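Local coordinates for dual function macrocyclase-peptidase POPB (Galerina marginata, PDB 5N4B), which cleaves amanitin toxin precursors after proline and, in a second step, closes part of the trimmed peptide into a macrocycle, at residues D232-H240 with I250-W261. The protein carries 1 engineered substitution. Sequence-based numbering, arbitrary orientation.
Sequences DRNAMMCYH and IIVYQDNEHPEW
The outer hairpin of a beta-propeller blade brings Y239 beside I250 and M237 beside Y253, and its pairing illustrates how a classic beta bulge is absorbed. Y239 and I250 exchange two backbone bonds, Y239 N to I250 O at 2.8 Å and I250 N to Y239 O. Beyond the non-hydrogen-bonded pair C238-I251, V252 and Y253 both face M237, whose carbonyl oxygen accepts from V252 N at 2.7 Å and from Y253 N at 3.1 Å; the first of these is the more bent, 133° at the hydrogen, and V252 CG2 touches Y239 CB. In this four-stranded antiparallel blade 250-254 is the outermost strand, and 236-241 lies between it and 214-219. On one face the Y239 and I250 side chains lie side by side, Y239 CD2 to I250 CD1 4.1 Å. On the other, M236 SD meets I251 CD1 at 3.9 Å and C238 SG packs on I251 CG1. Y253, its CG anti to the backbone N (chi1 -165°), turns its ring away from the hairpin to meet W289 and Y263 edge-to-face, both of the next blade. Where the strands part, N234 N donates to P259 O at 2.9 Å, and the N234 amide lies alongside the proline ring. One water joins A235 N to P259 O and W261 O; another bridges N234 OD1 and N256 O.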
ATOM      1  N   ASP A 232      -4.895  18.154  -5.831  1.00 21.25           N
ATOM      2  CA  ASP A 232      -6.139  17.784  -5.202  1.00 19.32           C
ATOM      3  C   ASP A 232      -6.283  18.658  -3.972  1.00 20.30           C
ATOM      4  O   ASP A 232      -5.601  18.437  -2.961  1.00 21.41           O
ATOM      5  CB  ASP A 232      -6.106  16.297  -4.858  1.00 19.09           C
ATOM      6  CG  ASP A 232      -5.889  15.429  -6.072  1.00 18.41           C
ATOM      7  OD1 ASP A 232      -6.486  15.690  -7.142  1.00 22.72           O
ATOM      8  OD2 ASP A 232      -5.088  14.469  -5.927  1.00 19.34           O
ATOM      9  N   ARG A 233      -7.162  19.642  -4.054  1.00 19.71           N
ATOM     10  CA  ARG A 233      -7.390  20.582  -2.963  1.00 19.60           C
ATOM     11  C   ARG A 233      -8.886  20.784  -2.794  1.00 18.18           C
ATOM     12  O   ARG A 233      -9.690  20.538  -3.695  1.00 19.63           O
ATOM     13  CB  ARG A 233      -6.688  21.924  -3.191  1.00 25.40           C
ATOM     14  CG  ARG A 233      -5.201  21.841  -3.211  1.00 32.64           C
ATOM     15  CD  ARG A 233      -4.672  21.599  -1.811  1.00 50.02           C
ATOM     16  NE  ARG A 233      -3.211  21.672  -1.753  1.00 56.87           N
ATOM     17  CZ  ARG A 233      -2.385  20.650  -1.960  1.00 61.03           C
ATOM     18  NH1 ARG A 233      -2.842  19.428  -2.248  1.00 63.50           N
ATOM     19  NH2 ARG A 233      -1.079  20.866  -1.881  1.00 57.31           N
ATOM     20  N   ASN A 234      -9.262  21.295  -1.620  1.00 20.39           N
ATOM     21  CA  ASN A 234     -10.651  21.621  -1.336  1.00 19.78           C
ATOM     22  C   ASN A 234     -11.551  20.387  -1.427  1.00 19.71           C
ATOM     23  O   ASN A 234     -12.685  20.437  -1.921  1.00 19.64           O
ATOM     24  CB  ASN A 234     -11.164  22.766  -2.228  1.00 21.29           C
ATOM     25  CG  ASN A 234     -10.436  24.057  -1.970  1.00 28.52           C
ATOM     26  OD1 ASN A 234     -10.692  24.771  -0.967  1.00 30.40           O
ATOM     27  ND2 ASN A 234      -9.503  24.339  -2.807  1.00 27.82           N
ATOM     28  N   ALA A 235     -11.080  19.310  -0.798  1.00 16.77           N
ATOM     29  CA  ALA A 235     -11.887  18.096  -0.669  1.00 15.99           C
ATOM     30  C   ALA A 235     -13.189  18.365   0.056  1.00 17.19           C
ATOM     31  O   ALA A 235     -13.294  19.227   0.951  1.00 18.26           O
ATOM     32  CB  ALA A 235     -11.129  17.030   0.108  1.00 17.11           C
ATOM     33  N   MET A 236     -14.184  17.592  -0.316  1.00 16.74           N
ATOM     34  CA  MET A 236     -15.519  17.655   0.258  1.00 18.10           C
ATOM     35  C   MET A 236     -15.938  16.240   0.610  1.00 15.91           C
ATOM     36  O   MET A 236     -15.878  15.336  -0.234  1.00 17.87           O
ATOM     37  CB  MET A 236     -16.550  18.193  -0.764  1.00 21.68           C
ATOM     38  CG  MET A 236     -16.285  19.600  -1.219  1.00 23.73           C
ATOM     39  SD  MET A 236     -17.106  20.002  -2.766  1.00 27.04           S
ATOM     40  CE  MET A 236     -15.862  19.383  -3.899  1.00 25.31           C
ATOM     41  N   MET A 237     -16.421  16.036   1.823  1.00 15.77           N
ATOM     42  CA  MET A 237     -17.117  14.799   2.146  1.00 14.11           C
ATOM     43  C   MET A 237     -18.583  14.978   1.769  1.00 16.85           C
ATOM     44  O   MET A 237     -19.249  15.908   2.234  1.00 17.99           O
ATOM     45  CB  MET A 237     -16.956  14.438   3.624  1.00 15.57           C
ATOM     46  CG  MET A 237     -17.641  13.159   4.030  1.00 16.31           C
ATOM     47  SD  MET A 237     -17.125  11.679   3.173  1.00 16.93           S
ATOM     48  CE  MET A 237     -15.415  11.627   3.668  1.00 14.27           C
ATOM     49  N   CYS A 238     -19.080  14.097   0.929  1.00 15.63           N
ATOM     50  CA  CYS A 238     -20.382  14.226   0.323  1.00 15.81           C
ATOM     51  C   CYS A 238     -21.194  12.970   0.543  1.00 13.70           C
ATOM     52  O   CYS A 238     -20.653  11.904   0.908  1.00 15.35           O
ATOM     53  CB  CYS A 238     -20.262  14.455  -1.184  1.00 16.45           C
ATOM     54  SG  CYS A 238     -19.516  16.041  -1.607  1.00 20.76           S
ATOM     55  N   TYR A 239     -22.498  13.112   0.323  1.00 17.02           N
ATOM     56  CA  TYR A 239     -23.452  12.015   0.406  1.00 16.09           C
ATOM     57  C   TYR A 239     -24.234  11.914  -0.888  1.00 17.62           C
ATOM     58  O   TYR A 239     -24.783  12.915  -1.363  1.00 18.78           O
ATOM     59  CB  TYR A 239     -24.398  12.220   1.595  1.00 16.85           C
ATOM     60  CG  TYR A 239     -25.476  11.216   1.702  1.00 16.49           C
ATOM     61  CD1 TYR A 239     -25.282   9.938   2.230  1.00 17.95           C
ATOM     62  CD2 TYR A 239     -26.744  11.577   1.255  1.00 19.85           C
ATOM     63  CE1 TYR A 239     -26.398   9.049   2.291  1.00 20.41           C
ATOM     64  CE2 TYR A 239     -27.783  10.720   1.295  1.00 27.30           C
ATOM     65  CZ  TYR A 239     -27.625   9.501   1.809  1.00 20.96           C
ATOM     66  OH  TYR A 239     -28.791   8.733   1.790  1.00 28.25           O
ATOM     67  N   HIS A 240     -24.249  10.718  -1.473  1.00 15.09           N
ATOM     68  CA  HIS A 240     -24.991  10.408  -2.683  1.00 14.58           C
ATOM     69  C   HIS A 240     -26.165   9.498  -2.365  1.00 16.60           C
ATOM     70  O   HIS A 240     -25.974   8.416  -1.795  1.00 16.16           O
ATOM     71  CB  HIS A 240     -24.089   9.698  -3.691  1.00 14.82           C
ATOM     72  CG  HIS A 240     -24.824   9.309  -4.917  1.00 16.05           C
ATOM     73  ND1 HIS A 240     -25.330  10.249  -5.779  1.00 17.54           N
ATOM     74  CD2 HIS A 240     -25.275   8.119  -5.359  1.00 17.42           C
ATOM     75  CE1 HIS A 240     -26.000   9.650  -6.752  1.00 19.09           C
ATOM     76  NE2 HIS A 240     -25.978   8.351  -6.525  1.00 19.09           N
ATOM     77  N   ILE A 250     -25.313  15.836  -1.299  1.00 23.98           N
ATOM     78  CA  ILE A 250     -25.203  16.733  -0.154  1.00 24.87           C
ATOM     79  C   ILE A 250     -23.733  16.864   0.221  1.00 24.93           C
ATOM     80  O   ILE A 250     -23.019  15.855   0.285  1.00 22.10           O
ATOM     81  CB  ILE A 250     -26.012  16.151   1.022  1.00 24.62           C
ATOM     82  CG1 ILE A 250     -27.502  16.175   0.675  1.00 37.14           C
ATOM     83  CG2 ILE A 250     -25.737  16.921   2.306  1.00 31.81           C
ATOM     84  CD1 ILE A 250     -28.362  15.360   1.621  1.00 40.08           C
ATOM     85  N   ILE A 251     -23.263  18.077   0.498  1.00 24.02           N
ATOM     86  CA  ILE A 251     -21.941  18.296   1.066  1.00 22.70           C
ATOM     87  C   ILE A 251     -22.085  18.173   2.578  1.00 24.34           C
ATOM     88  O   ILE A 251     -22.681  19.043   3.230  1.00 27.19           O
ATOM     89  CB  ILE A 251     -21.336  19.657   0.683  1.00 24.92           C
ATOM     90  CG1 ILE A 251     -21.062  19.708  -0.821  1.00 27.97           C
ATOM     91  CG2 ILE A 251     -20.011  19.846   1.418  1.00 31.12           C
ATOM     92  CD1 ILE A 251     -20.532  21.080  -1.302  1.00 35.69           C
ATOM     93  N   VAL A 252     -21.566  17.080   3.134  1.00 19.69           N
ATOM     94  CA  VAL A 252     -21.592  16.773   4.562  1.00 19.19           C
ATOM     95  C   VAL A 252     -20.544  17.594   5.310  1.00 21.68           C
ATOM     96  O   VAL A 252     -20.775  18.073   6.432  1.00 23.89           O
ATOM     97  CB  VAL A 252     -21.350  15.253   4.707  1.00 21.23           C
ATOM     98  CG1 VAL A 252     -21.078  14.854   6.079  1.00 25.67           C
ATOM     99  CG2 VAL A 252     -22.554  14.497   4.158  1.00 27.73           C
ATOM    100  N   TYR A 253     -19.373  17.787   4.716  1.00 19.04           N
ATOM    101  CA  TYR A 253     -18.355  18.624   5.325  1.00 19.05           C
ATOM    102  C   TYR A 253     -17.355  19.108   4.279  1.00 17.76           C
ATOM    103  O   TYR A 253     -16.961  18.362   3.389  1.00 19.02           O
ATOM    104  CB  TYR A 253     -17.567  17.934   6.462  1.00 19.02           C
ATOM    105  CG  TYR A 253     -16.798  18.973   7.259  1.00 18.77           C
ATOM    106  CD1 TYR A 253     -17.485  19.878   8.053  1.00 20.26           C
ATOM    107  CD2 TYR A 253     -15.436  19.057   7.215  1.00 18.09           C
ATOM    108  CE1 TYR A 253     -16.811  20.882   8.741  1.00 21.96           C
ATOM    109  CE2 TYR A 253     -14.713  20.019   7.926  1.00 19.85           C
ATOM    110  CZ  TYR A 253     -15.426  20.940   8.683  1.00 22.33           C
ATOM    111  OH  TYR A 253     -14.800  21.949   9.385  1.00 24.15           O
ATOM    112  N   GLN A 254     -16.898  20.348   4.437  1.00 19.56           N
ATOM    113  CA  GLN A 254     -15.698  20.849   3.774  1.00 19.47           C
ATOM    114  C   GLN A 254     -15.145  21.993   4.609  1.00 21.34           C
ATOM    115  O   GLN A 254     -15.839  22.510   5.496  1.00 23.79           O
ATOM    116  CB  GLN A 254     -15.980  21.295   2.337  1.00 24.43           C
ATOM    117  CG  GLN A 254     -16.769  22.552   2.190  1.00 26.99           C
ATOM    118  CD  GLN A 254     -16.872  22.937   0.716  1.00 29.33           C
ATOM    119  OE1 GLN A 254     -15.860  23.093   0.016  1.00 37.62           O
ATOM    120  NE2 GLN A 254     -18.064  23.056   0.252  1.00 34.92           N
ATOM    121  N   ASP A 255     -13.897  22.364   4.339  1.00 21.13           N
ATOM    122  CA  ASP A 255     -13.244  23.420   5.125  1.00 22.21           C
ATOM    123  C   ASP A 255     -12.390  24.263   4.195  1.00 23.55           C
ATOM    124  O   ASP A 255     -11.230  23.948   3.934  1.00 24.30           O
ATOM    125  CB  ASP A 255     -12.440  22.853   6.286  1.00 23.27           C
ATOM    126  CG  ASP A 255     -11.879  23.914   7.165  1.00 28.17           C
ATOM    127  OD1 ASP A 255     -11.956  25.094   6.764  1.00 28.14           O
ATOM    128  OD2 ASP A 255     -11.309  23.551   8.230  1.00 27.43           O
ATOM    129  N   ASN A 256     -12.988  25.380   3.740  1.00 25.56           N
ATOM    130  CA  ASN A 256     -12.311  26.292   2.830  1.00 30.23           C
ATOM    131  C   ASN A 256     -11.096  26.957   3.466  1.00 27.87           C
ATOM    132  O   ASN A 256     -10.201  27.392   2.742  1.00 31.01           O
ATOM    133  CB  ASN A 256     -13.296  27.389   2.401  1.00 36.27           C
ATOM    134  CG  ASN A 256     -14.598  26.835   1.801  1.00 47.71           C
ATOM    135  OD1 ASN A 256     -14.615  25.837   1.067  1.00 41.47           O
ATOM    136  ND2 ASN A 256     -15.705  27.503   2.115  1.00 53.85           N
ATOM    137  N   GLU A 257     -11.022  27.020   4.801  1.00 27.62           N
ATOM    138  CA  GLU A 257      -9.885  27.616   5.488  1.00 27.97           C
ATOM    139  C   GLU A 257      -8.670  26.709   5.473  1.00 26.97           C
ATOM    140  O   GLU A 257      -7.553  27.168   5.681  1.00 29.81           O
ATOM    141  CB  GLU A 257     -10.247  27.943   6.943  1.00 29.94           C
ATOM    142  CG  GLU A 257      -9.211  28.731   7.685  1.00 52.24           C
ATOM    143  CD  GLU A 257      -9.519  28.854   9.180  1.00 56.95           C
ATOM    144  OE1 GLU A 257     -10.711  28.735   9.556  1.00 56.22           O
ATOM    145  OE2 GLU A 257      -8.567  29.076   9.968  1.00 60.76           O
ATOM    146  N   HIS A 258      -8.862  25.401   5.273  1.00 23.51           N
ATOM    147  CA  HIS A 258      -7.771  24.434   5.301  1.00 24.80           C
ATOM    148  C   HIS A 258      -7.876  23.565   4.051  1.00 23.81           C
ATOM    149  O   HIS A 258      -8.260  22.398   4.129  1.00 21.00           O
ATOM    150  CB  HIS A 258      -7.852  23.583   6.563  1.00 24.63           C
ATOM    151  CG  HIS A 258      -7.718  24.364   7.814  1.00 23.93           C
ATOM    152  ND1 HIS A 258      -8.773  24.621   8.659  1.00 27.05           N
ATOM    153  CD2 HIS A 258      -6.636  24.960   8.361  1.00 27.03           C
ATOM    154  CE1 HIS A 258      -8.340  25.316   9.698  1.00 29.79           C
ATOM    155  NE2 HIS A 258      -7.053  25.546   9.536  1.00 30.87           N
ATOM    156  N   PRO A 259      -7.528  24.100   2.884  1.00 24.08           N
ATOM    157  CA  PRO A 259      -7.804  23.389   1.635  1.00 25.29           C
ATOM    158  C   PRO A 259      -7.030  22.116   1.453  1.00 22.06           C
ATOM    159  O   PRO A 259      -7.416  21.337   0.568  1.00 22.12           O
ATOM    160  CB  PRO A 259      -7.468  24.419   0.552  1.00 25.83           C
ATOM    161  CG  PRO A 259      -6.692  25.468   1.243  1.00 31.88           C
ATOM    162  CD  PRO A 259      -7.046  25.467   2.670  1.00 29.58           C
ATOM    163  N   GLU A 260      -5.980  21.870   2.229  1.00 20.59           N
ATOM    164  CA  GLU A 260      -5.184  20.674   2.106  1.00 21.90           C
ATOM    165  C   GLU A 260      -5.699  19.517   2.959  1.00 19.07           C
ATOM    166  O   GLU A 260      -5.267  18.382   2.736  1.00 20.06           O
ATOM    167  CB  GLU A 260      -3.710  20.962   2.430  1.00 30.76           C
ATOM    168  CG  GLU A 260      -3.314  21.047   3.897  1.00 41.63           C
ATOM    169  CD  GLU A 260      -3.695  22.342   4.664  1.00 47.99           C
ATOM    170  OE1 GLU A 260      -4.522  23.215   4.209  1.00 34.70           O
ATOM    171  OE2 GLU A 260      -3.117  22.449   5.786  1.00 45.86           O
ATOM    172  N   TRP A 261      -6.612  19.775   3.903  1.00 19.99           N
ATOM    173  CA  TRP A 261      -7.108  18.704   4.768  1.00 17.14           C
ATOM    174  C   TRP A 261      -8.009  17.769   3.955  1.00 17.54           C
ATOM    175  O   TRP A 261      -8.698  18.184   3.027  1.00 17.99           O
ATOM    176  CB  TRP A 261      -7.886  19.259   5.943  1.00 17.36           C
ATOM    177  CG  TRP A 261      -7.096  20.074   6.912  1.00 18.60           C
ATOM    178  CD1 TRP A 261      -5.826  20.548   6.756  1.00 20.53           C
ATOM    179  CD2 TRP A 261      -7.554  20.534   8.175  1.00 19.05           C
ATOM    180  NE1 TRP A 261      -5.470  21.271   7.882  1.00 21.19           N
ATOM    181  CE2 TRP A 261      -6.516  21.270   8.760  1.00 22.03           C
ATOM    182  CE3 TRP A 261      -8.747  20.395   8.868  1.00 19.20           C
ATOM    183  CZ2 TRP A 261      -6.643  21.873  10.006  1.00 21.56           C
ATOM    184  CZ3 TRP A 261      -8.873  20.975  10.140  1.00 21.22           C
ATOM    185  CH2 TRP A 261      -7.834  21.725  10.676  1.00 22.81           C
TER
HETATM  186  O   HOH W   1     -10.164  27.394  -0.073  1.00 23.03           O
HETATM  187  O   HOH W   2      -8.177  18.730   0.334  1.00 11.64           O
HETATM  188  O   HOH W   3     -12.338  21.409   1.933  1.00 12.94           O